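Local coordinates for citrate synthase (Sulfolobus solfataricus, PDB 1O7X), which belongs to the citrate synthase family and is a mostly helical enzyme whose assembly holds two protein chains, at residues A[137-142]-A[324-329]; A[228-233]-A[286-291]. All blocks are in the same frame, centred on the assembly; numbering follows the deposited sequence.

Interaction 1: residues A[137-142]-A[324-329]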
ATOM      1  N   ARG A 137     -15.546 -17.056   4.930  1.00 33.47           N
ATOM      2  CA  ARG A 137     -14.415 -17.661   5.614  1.00 33.56           C
ATOM      3  C   ARG A 137     -14.362 -17.286   7.075  1.00 33.31           C
ATOM      4  O   ARG A 137     -13.800 -18.043   7.870  1.00 34.69           O
ATOM      5  CB  ARG A 137     -13.144 -17.271   4.863  1.00 34.37           C
ATOM      6  CG  ARG A 137     -11.983 -16.790   5.708  1.00 34.84           C
ATOM      7  CD  ARG A 137     -10.869 -17.799   5.734  1.00 35.87           C
ATOM      8  NE  ARG A 137     -10.408 -18.094   7.088  1.00 36.54           N
ATOM      9  CZ  ARG A 137     -10.431 -19.332   7.564  1.00 36.58           C
ATOM     10  NH1 ARG A 137     -10.875 -20.326   6.824  1.00 38.05           N
ATOM     11  NH2 ARG A 137     -10.027 -19.659   8.763  1.00 37.21           N
ATOM     12  N   LYS A 138     -14.890 -16.130   7.446  1.00 32.86           N
ATOM     13  CA  LYS A 138     -14.860 -15.684   8.830  1.00 31.91           C
ATOM     14  C   LYS A 138     -16.018 -16.290   9.620  1.00 31.96           C
ATOM     15  O   LYS A 138     -16.049 -16.195  10.848  1.00 33.33           O
ATOM     16  CB  LYS A 138     -14.860 -14.168   8.942  1.00 31.55           C
ATOM     17  CG  LYS A 138     -13.730 -13.361   8.357  1.00 30.80           C
ATOM     18  CD  LYS A 138     -13.517 -12.020   9.071  1.00 28.82           C
ATOM     19  CE  LYS A 138     -12.827 -12.272  10.377  1.00 27.91           C
ATOM     20  NZ  LYS A 138     -13.202 -11.444  11.519  1.00 28.95           N
ATOM     21  N   GLU A 139     -17.015 -16.812   8.951  1.00 31.06           N
ATOM     22  CA  GLU A 139     -18.150 -17.492   9.516  1.00 32.24           C
ATOM     23  C   GLU A 139     -17.968 -19.012   9.358  1.00 33.73           C
ATOM     24  O   GLU A 139     -18.815 -19.819   9.769  1.00 34.12           O
ATOM     25  CB  GLU A 139     -19.454 -17.122   8.815  1.00 31.98           C
ATOM     26  CG  GLU A 139     -20.195 -15.884   9.205  1.00 30.88           C
ATOM     27  CD  GLU A 139     -20.293 -15.604  10.686  1.00 31.69           C
ATOM     28  OE1 GLU A 139     -20.933 -16.436  11.383  1.00 32.37           O
ATOM     29  OE2 GLU A 139     -19.735 -14.579  11.142  1.00 30.48           O
ATOM     30  N   GLY A 140     -16.871 -19.398   8.699  1.00 33.54           N
ATOM     31  CA  GLY A 140     -16.525 -20.769   8.423  1.00 33.65           C
ATOM     32  C   GLY A 140     -17.245 -21.491   7.297  1.00 33.68           C
ATOM     33  O   GLY A 140     -17.161 -22.727   7.209  1.00 33.99           O
ATOM     34  N   ASN A 141     -17.945 -20.829   6.388  1.00 33.77           N
ATOM     35  CA  ASN A 141     -18.658 -21.519   5.339  1.00 35.61           C
ATOM     36  C   ASN A 141     -17.784 -21.836   4.133  1.00 37.86           C
ATOM     37  O   ASN A 141     -16.714 -21.245   4.034  1.00 39.04           O
ATOM     38  CB  ASN A 141     -19.857 -20.715   4.850  1.00 34.80           C
ATOM     39  CG  ASN A 141     -20.765 -20.016   5.818  1.00 34.17           C
ATOM     40  OD1 ASN A 141     -21.246 -20.586   6.799  1.00 33.59           O
ATOM     41  ND2 ASN A 141     -21.021 -18.736   5.539  1.00 33.07           N
ATOM     42  N   LYS A 142     -18.227 -22.706   3.227  1.00 40.69           N
ATOM     43  CA  LYS A 142     -17.487 -22.940   1.992  1.00 43.07           C
ATOM     44  C   LYS A 142     -17.637 -21.678   1.125  1.00 42.63           C
ATOM     45  O   LYS A 142     -18.615 -20.943   1.252  1.00 41.97           O
ATOM     46  CB  LYS A 142     -18.035 -24.098   1.159  1.00 45.60           C
ATOM     47  CG  LYS A 142     -18.164 -25.440   1.849  1.00 48.49           C
ATOM     48  CD  LYS A 142     -16.815 -26.080   2.143  1.00 50.77           C
ATOM     49  CE  LYS A 142     -16.970 -27.428   2.836  1.00 53.09           C
ATOM     50  NZ  LYS A 142     -16.860 -28.598   1.895  1.00 54.45           N
ATOM     51  N   GLY A 324     -27.976  -8.474   7.427  1.00 30.90           N
ATOM     52  CA  GLY A 324     -27.458  -9.746   7.905  1.00 30.33           C
ATOM     53  C   GLY A 324     -25.958  -9.820   8.166  1.00 30.35           C
ATOM     54  O   GLY A 324     -25.468 -10.869   8.597  1.00 30.99           O
ATOM     55  N   PHE A 325     -25.185  -8.766   7.938  1.00 29.32           N
ATOM     56  CA  PHE A 325     -23.763  -8.738   8.141  1.00 28.34           C
ATOM     57  C   PHE A 325     -23.378  -8.413   9.580  1.00 28.81           C
ATOM     58  O   PHE A 325     -23.905  -7.505  10.220  1.00 30.12           O
ATOM     59  CB  PHE A 325     -23.093  -7.674   7.246  1.00 27.37           C
ATOM     60  CG  PHE A 325     -23.094  -8.068   5.798  1.00 26.41           C
ATOM     61  CD1 PHE A 325     -23.921  -7.442   4.889  1.00 26.54           C
ATOM     62  CD2 PHE A 325     -22.269  -9.091   5.358  1.00 25.84           C
ATOM     63  CE1 PHE A 325     -23.915  -7.814   3.556  1.00 26.76           C
ATOM     64  CE2 PHE A 325     -22.273  -9.479   4.043  1.00 25.26           C
ATOM     65  CZ  PHE A 325     -23.094  -8.840   3.139  1.00 26.18           C
ATOM     66  N   PRO A 326     -22.395  -9.135  10.088  1.00 28.09           N
ATOM     67  CA  PRO A 326     -21.894  -8.906  11.426  1.00 29.00           C
ATOM     68  C   PRO A 326     -21.083  -7.619  11.457  1.00 30.14           C
ATOM     69  O   PRO A 326     -20.622  -7.101  10.430  1.00 29.89           O
ATOM     70  CB  PRO A 326     -21.078 -10.149  11.737  1.00 28.82           C
ATOM     71  CG  PRO A 326     -20.770 -10.798  10.443  1.00 27.98           C
ATOM     72  CD  PRO A 326     -21.739 -10.281   9.426  1.00 28.12           C
ATOM     73  N   VAL A 327     -20.840  -7.101  12.664  1.00 30.28           N
ATOM     74  CA  VAL A 327     -20.096  -5.878  12.833  1.00 30.70           C
ATOM     75  C   VAL A 327     -18.731  -5.895  12.156  1.00 30.75           C
ATOM     76  O   VAL A 327     -18.273  -4.865  11.636  1.00 31.68           O
ATOM     77  CB  VAL A 327     -19.862  -5.582  14.325  1.00 31.52           C
ATOM     78  CG1 VAL A 327     -19.207  -4.213  14.454  1.00 32.48           C
ATOM     79  CG2 VAL A 327     -21.158  -5.624  15.097  1.00 32.18           C
ATOM     80  N   TYR A 328     -18.040  -7.029  12.177  1.00 28.70           N
ATOM     81  CA  TYR A 328     -16.719  -7.154  11.588  1.00 26.65           C
ATOM     82  C   TYR A 328     -16.748  -6.958  10.087  1.00 25.52           C
ATOM     83  O   TYR A 328     -15.677  -6.677   9.544  1.00 27.38           O
ATOM     84  CB  TYR A 328     -16.022  -8.455  12.034  1.00 26.31           C
ATOM     85  CG  TYR A 328     -16.513  -9.729  11.403  1.00 26.42           C
ATOM     86  CD1 TYR A 328     -16.206 -10.011  10.071  1.00 26.98           C
ATOM     87  CD2 TYR A 328     -17.285 -10.643  12.098  1.00 26.02           C
ATOM     88  CE1 TYR A 328     -16.674 -11.164   9.458  1.00 27.87           C
ATOM     89  CE2 TYR A 328     -17.733 -11.811  11.509  1.00 26.77           C
ATOM     90  CZ  TYR A 328     -17.424 -12.070  10.187  1.00 27.84           C
ATOM     91  OH  TYR A 328     -17.869 -13.197   9.541  1.00 27.24           O
ATOM     92  N   MET A 329     -17.825  -7.046   9.345  1.00 24.25           N
ATOM     93  CA  MET A 329     -17.782  -6.791   7.921  1.00 24.37           C
ATOM     94  C   MET A 329     -17.898  -5.308   7.573  1.00 24.12           C
ATOM     95  O   MET A 329     -17.576  -4.978   6.425  1.00 25.43           O
ATOM     96  CB  MET A 329     -18.903  -7.539   7.199  1.00 25.61           C
ATOM     97  CG  MET A 329     -18.634  -9.026   6.931  1.00 27.38           C
ATOM     98  SD  MET A 329     -17.303  -9.161   5.722  1.00 27.48           S
ATOM     99  CE  MET A 329     -15.904  -9.451   6.728  1.00 28.55           C
TER
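P326 meets E139 at the start of the contact: its CG lies 4.0 Å from E139 OE2, a loose van der Waals touch. The same ring of P326 also rests on Y135, one helical turn back in helix 116-138, and a rigid proline suits this bend, which follows the Schellman motif that G324 makes after helix 316-323. Y328 carries most of the contact. Its chi1 of 75° sets the ring between the backbone N and the carbonyl carbon, and from there the phenol reaches K138 and E139 together. The hydroxyl donates to E139, with Y328 OH 2.8 Å from E139 OE2, using the carboxylate's anti lone pair; carboxylate and ring are nearly coplanar, 8° apart, so the acceptor sits at the ring edge. Over one face runs K138, its methylenes sliding along the ring in the opposite direction, with CD 3.3 Å from Y328 CE1. Bends at chi3 and chi4 then bring NZ above the ring, 3.9 Å from the Y328 centroid and 22° off its normal, a cation-pi contact offset toward the rim. Long and flexible, lysine can give both a greasy shaft and a charged end. M329 closes the segment with its CE 4.2 Å from K138 CD, an apolar touch beside the same shaft. One tyrosine thus serves two opposite charges, and both bonds tie the end of helix 116-138 to the link before helix 330-352. The carboxylate would probably polarise the phenol and enrich the ring electrons that K138 meets.

Interaction 2: residues A[228-233]-A[286-291]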
ATOM      1  N   GLN A 228     -21.660   1.496  20.278  1.00 39.53           N
ATOM      2  CA  GLN A 228     -22.243   2.301  21.329  1.00 39.72           C
ATOM      3  C   GLN A 228     -23.670   1.820  21.605  1.00 40.50           C
ATOM      4  O   GLN A 228     -23.988   1.483  22.752  1.00 41.42           O
ATOM      5  CB  GLN A 228     -22.304   3.759  20.900  1.00 38.77           C
ATOM      6  CG  GLN A 228     -20.949   4.425  20.677  1.00 36.49           C
ATOM      7  CD  GLN A 228     -21.247   5.769  20.028  1.00 34.97           C
ATOM      8  OE1 GLN A 228     -21.918   5.720  19.000  1.00 35.54           O
ATOM      9  NE2 GLN A 228     -20.796   6.854  20.609  1.00 33.26           N
ATOM     10  N   PHE A 229     -24.443   1.655  20.535  1.00 40.02           N
ATOM     11  CA  PHE A 229     -25.805   1.172  20.662  1.00 40.96           C
ATOM     12  C   PHE A 229     -25.822  -0.188  21.362  1.00 43.03           C
ATOM     13  O   PHE A 229     -26.669  -0.408  22.231  1.00 43.26           O
ATOM     14  CB  PHE A 229     -26.578   1.115  19.356  1.00 39.40           C
ATOM     15  CG  PHE A 229     -26.324   2.027  18.204  1.00 37.20           C
ATOM     16  CD1 PHE A 229     -26.384   1.526  16.912  1.00 36.76           C
ATOM     17  CD2 PHE A 229     -26.031   3.365  18.361  1.00 36.66           C
ATOM     18  CE1 PHE A 229     -26.153   2.318  15.808  1.00 36.55           C
ATOM     19  CE2 PHE A 229     -25.793   4.175  17.270  1.00 36.94           C
ATOM     20  CZ  PHE A 229     -25.852   3.652  15.987  1.00 37.03           C
ATOM     21  N   ILE A 230     -24.911  -1.101  21.015  1.00 45.10           N
ATOM     22  CA  ILE A 230     -24.863  -2.406  21.658  1.00 47.01           C
ATOM     23  C   ILE A 230     -24.548  -2.267  23.145  1.00 48.58           C
ATOM     24  O   ILE A 230     -25.070  -3.012  23.986  1.00 49.00           O
ATOM     25  CB  ILE A 230     -23.851  -3.349  20.999  1.00 47.70           C
ATOM     26  CG1 ILE A 230     -24.082  -3.498  19.493  1.00 47.91           C
ATOM     27  CG2 ILE A 230     -23.887  -4.743  21.621  1.00 48.27           C
ATOM     28  CD1 ILE A 230     -22.902  -4.153  18.797  1.00 47.78           C
ATOM     29  N   GLU A 231     -23.710  -1.311  23.525  1.00 49.65           N
ATOM     30  CA  GLU A 231     -23.389  -1.047  24.916  1.00 51.82           C
ATOM     31  C   GLU A 231     -24.644  -0.645  25.698  1.00 53.24           C
ATOM     32  O   GLU A 231     -24.824  -1.001  26.868  1.00 53.37           O
ATOM     33  CB  GLU A 231     -22.386   0.098  25.010  1.00 52.44           C
ATOM     34  CG  GLU A 231     -21.896   0.409  26.412  1.00 53.35           C
ATOM     35  CD  GLU A 231     -20.733   1.378  26.372  1.00 54.78           C
ATOM     36  OE1 GLU A 231     -20.585   2.201  27.296  1.00 56.33           O
ATOM     37  OE2 GLU A 231     -19.926   1.358  25.419  1.00 56.15           O
ATOM     38  N   ILE A 232     -25.468   0.191  25.057  1.00 53.82           N
ATOM     39  CA  ILE A 232     -26.705   0.646  25.673  1.00 54.22           C
ATOM     40  C   ILE A 232     -27.576  -0.583  25.920  1.00 54.82           C
ATOM     41  O   ILE A 232     -28.029  -0.855  27.034  1.00 55.24           O
ATOM     42  CB  ILE A 232     -27.469   1.689  24.832  1.00 53.70           C
ATOM     43  CG1 ILE A 232     -26.508   2.793  24.399  1.00 53.55           C
ATOM     44  CG2 ILE A 232     -28.625   2.253  25.651  1.00 53.25           C
ATOM     45  CD1 ILE A 232     -27.110   4.038  23.811  1.00 53.52           C
ATOM     46  N   GLY A 233     -27.813  -1.324  24.847  1.00 54.72           N
ATOM     47  CA  GLY A 233     -28.609  -2.533  24.935  1.00 55.98           C
ATOM     48  C   GLY A 233     -30.075  -2.253  24.690  1.00 57.00           C
ATOM     49  O   GLY A 233     -30.649  -2.680  23.688  1.00 57.80           O
ATOM     50  N   ARG A 286     -34.286  -3.062  14.807  1.00 63.16           N
ATOM     51  CA  ARG A 286     -35.206  -2.073  15.341  1.00 62.56           C
ATOM     52  C   ARG A 286     -34.813  -1.655  16.749  1.00 61.06           C
ATOM     53  O   ARG A 286     -34.858  -0.475  17.095  1.00 61.66           O
ATOM     54  CB  ARG A 286     -36.631  -2.611  15.357  1.00 64.05           C
ATOM     55  CG  ARG A 286     -37.685  -1.794  16.088  1.00 65.49           C
ATOM     56  CD  ARG A 286     -38.827  -2.699  16.515  1.00 67.21           C
ATOM     57  NE  ARG A 286     -39.979  -2.048  17.124  1.00 68.30           N
ATOM     58  CZ  ARG A 286     -41.115  -2.703  17.379  1.00 68.92           C
ATOM     59  NH1 ARG A 286     -41.222  -3.999  17.078  1.00 69.06           N
ATOM     60  NH2 ARG A 286     -42.151  -2.077  17.929  1.00 68.67           N
ATOM     61  N   ARG A 287     -34.422  -2.611  17.578  1.00 59.38           N
ATOM     62  CA  ARG A 287     -33.971  -2.296  18.937  1.00 56.82           C
ATOM     63  C   ARG A 287     -32.779  -1.356  18.784  1.00 55.04           C
ATOM     64  O   ARG A 287     -32.831  -0.272  19.373  1.00 54.87           O
ATOM     65  CB  ARG A 287     -33.660  -3.571  19.694  1.00 56.83           C
ATOM     66  CG  ARG A 287     -33.064  -3.442  21.071  1.00 57.73           C
ATOM     67  CD  ARG A 287     -33.202  -4.717  21.910  1.00 58.08           C
ATOM     68  NE  ARG A 287     -32.281  -5.760  21.482  1.00 57.82           N
ATOM     69  CZ  ARG A 287     -30.978  -5.851  21.707  1.00 57.37           C
ATOM     70  NH1 ARG A 287     -30.309  -4.945  22.409  1.00 56.97           N
ATOM     71  NH2 ARG A 287     -30.330  -6.891  21.197  1.00 57.14           N
ATOM     72  N   TYR A 288     -31.795  -1.698  17.945  1.00 52.46           N
ATOM     73  CA  TYR A 288     -30.638  -0.830  17.760  1.00 51.12           C
ATOM     74  C   TYR A 288     -30.985   0.484  17.075  1.00 50.55           C
ATOM     75  O   TYR A 288     -30.445   1.530  17.441  1.00 49.46           O
ATOM     76  CB  TYR A 288     -29.488  -1.525  17.016  1.00 50.52           C
ATOM     77  CG  TYR A 288     -28.936  -2.724  17.754  1.00 49.31           C
ATOM     78  CD1 TYR A 288     -28.727  -3.921  17.087  1.00 49.27           C
ATOM     79  CD2 TYR A 288     -28.645  -2.658  19.106  1.00 48.83           C
ATOM     80  CE1 TYR A 288     -28.227  -5.020  17.760  1.00 49.63           C
ATOM     81  CE2 TYR A 288     -28.160  -3.746  19.792  1.00 48.87           C
ATOM     82  CZ  TYR A 288     -27.948  -4.923  19.108  1.00 49.55           C
ATOM     83  OH  TYR A 288     -27.456  -6.021  19.776  1.00 49.77           O
ATOM     84  N   PHE A 289     -31.920   0.456  16.130  1.00 50.60           N
ATOM     85  CA  PHE A 289     -32.429   1.628  15.453  1.00 50.99           C
ATOM     86  C   PHE A 289     -33.149   2.561  16.433  1.00 50.52           C
ATOM     87  O   PHE A 289     -33.145   3.784  16.239  1.00 50.29           O
ATOM     88  CB  PHE A 289     -33.403   1.314  14.307  1.00 51.80           C
ATOM     89  CG  PHE A 289     -33.765   2.571  13.550  1.00 52.79           C
ATOM     90  CD1 PHE A 289     -32.897   3.116  12.625  1.00 53.02           C
ATOM     91  CD2 PHE A 289     -34.965   3.219  13.795  1.00 52.99           C
ATOM     92  CE1 PHE A 289     -33.224   4.275  11.944  1.00 53.85           C
ATOM     93  CE2 PHE A 289     -35.297   4.375  13.116  1.00 53.35           C
ATOM     94  CZ  PHE A 289     -34.430   4.909  12.183  1.00 53.68           C
ATOM     95  N   GLU A 290     -33.756   1.984  17.463  1.00 50.04           N
ATOM     96  CA  GLU A 290     -34.432   2.822  18.446  1.00 51.32           C
ATOM     97  C   GLU A 290     -33.431   3.460  19.390  1.00 50.70           C
ATOM     98  O   GLU A 290     -33.634   4.610  19.761  1.00 51.11           O
ATOM     99  CB  GLU A 290     -35.509   2.046  19.172  1.00 52.90           C
ATOM    100  CG  GLU A 290     -36.646   1.600  18.241  1.00 53.74           C
ATOM    101  CD  GLU A 290     -37.678   0.857  19.077  1.00 54.19           C
ATOM    102  OE1 GLU A 290     -37.670   1.090  20.310  1.00 54.28           O
ATOM    103  OE2 GLU A 290     -38.445   0.093  18.467  1.00 54.88           O
ATOM    104  N   ILE A 291     -32.343   2.787  19.713  1.00 50.26           N
ATOM    105  CA  ILE A 291     -31.274   3.369  20.521  1.00 49.91           C
ATOM    106  C   ILE A 291     -30.650   4.512  19.718  1.00 51.23           C
ATOM    107  O   ILE A 291     -30.414   5.619  20.199  1.00 50.96           O
ATOM    108  CB  ILE A 291     -30.177   2.343  20.847  1.00 48.61           C
ATOM    109  CG1 ILE A 291     -30.582   1.484  22.055  1.00 47.69           C
ATOM    110  CG2 ILE A 291     -28.826   2.984  21.095  1.00 47.68           C
ATOM    111  CD1 ILE A 291     -30.860   0.045  21.675  1.00 46.69           C
TER
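I291 fits between F229 and I232, its CG2 methyl touching both: it lies 3.4 Å from F229 CB and 3.4 Å from I232 CD1. With chi1 at -83°, CG2 stands anti to the backbone N and CG1 anti to the carbonyl carbon; CG1 carries CD1 to the carbonyl of G233. A beta-branched residue suits this place: one branch packs against F229 and I232 while the other reaches G233 just past the helix end. I232 slides past I291 in the opposite direction, whereas F229 crosses it at a slant. Beside this group the Y288 ring approaches helix 221-232 obliquely, with CE2 4.0 Å from I230 CA, and it also touches F229 CB.

The polar link lies where helix 221-232 ends. R287 NH1 donates to G233 O at 2.6 Å, with the oxygen in the guanidinium plane but the donor tilted 27° from the carbonyl plane. The R287 chain is extended until it bends at chi3, which turns the guanidinium back to G233. At the backbone angles of G233, with positive phi, a side chain would press against the carbonyl O of I232, so glycine suits the place where the chain leaves the helix.

NH2 of R287 also makes a weak bond to Y288 OH. Further out, its salt bridge to D284 holds the guanidinium. Edge-to-face contacts adjoin the aromatics: F226 and Y321 meet Y288, and F314 meets F229. The helix segments cross at 101°, their axes 9.3 Å apart, a steep crossing that concentrates the packing on a few side chains. Apolar contacts thus join the two helices, while the arginine meets a carbonyl just past a helix C-terminus, where its positive charge, partly balanced by D284, would probably be favoured by the negative end of the helix dipole.

In the fold
Interactions 1 and 2 have centres 21 Å apart, yet their nearest atoms are only about 4 Å apart, without touching. Along the chain, interaction 2 is nested inside the long loop closed by interaction 1: helices 221-232 and 283-303 both fall between residues 142 and 324. Helix 221-232 connects the two sites, because V327 from the loop of interaction 1 packs on E223 and F226, and F226 in turn meets Y288 of interaction 2. Interaction 1 lies at the surface and joins a helix end to an interhelical link, whereas interaction 2 is a partly buried helix crossing. Together they tie distant parts of the sequence into one mostly helical body.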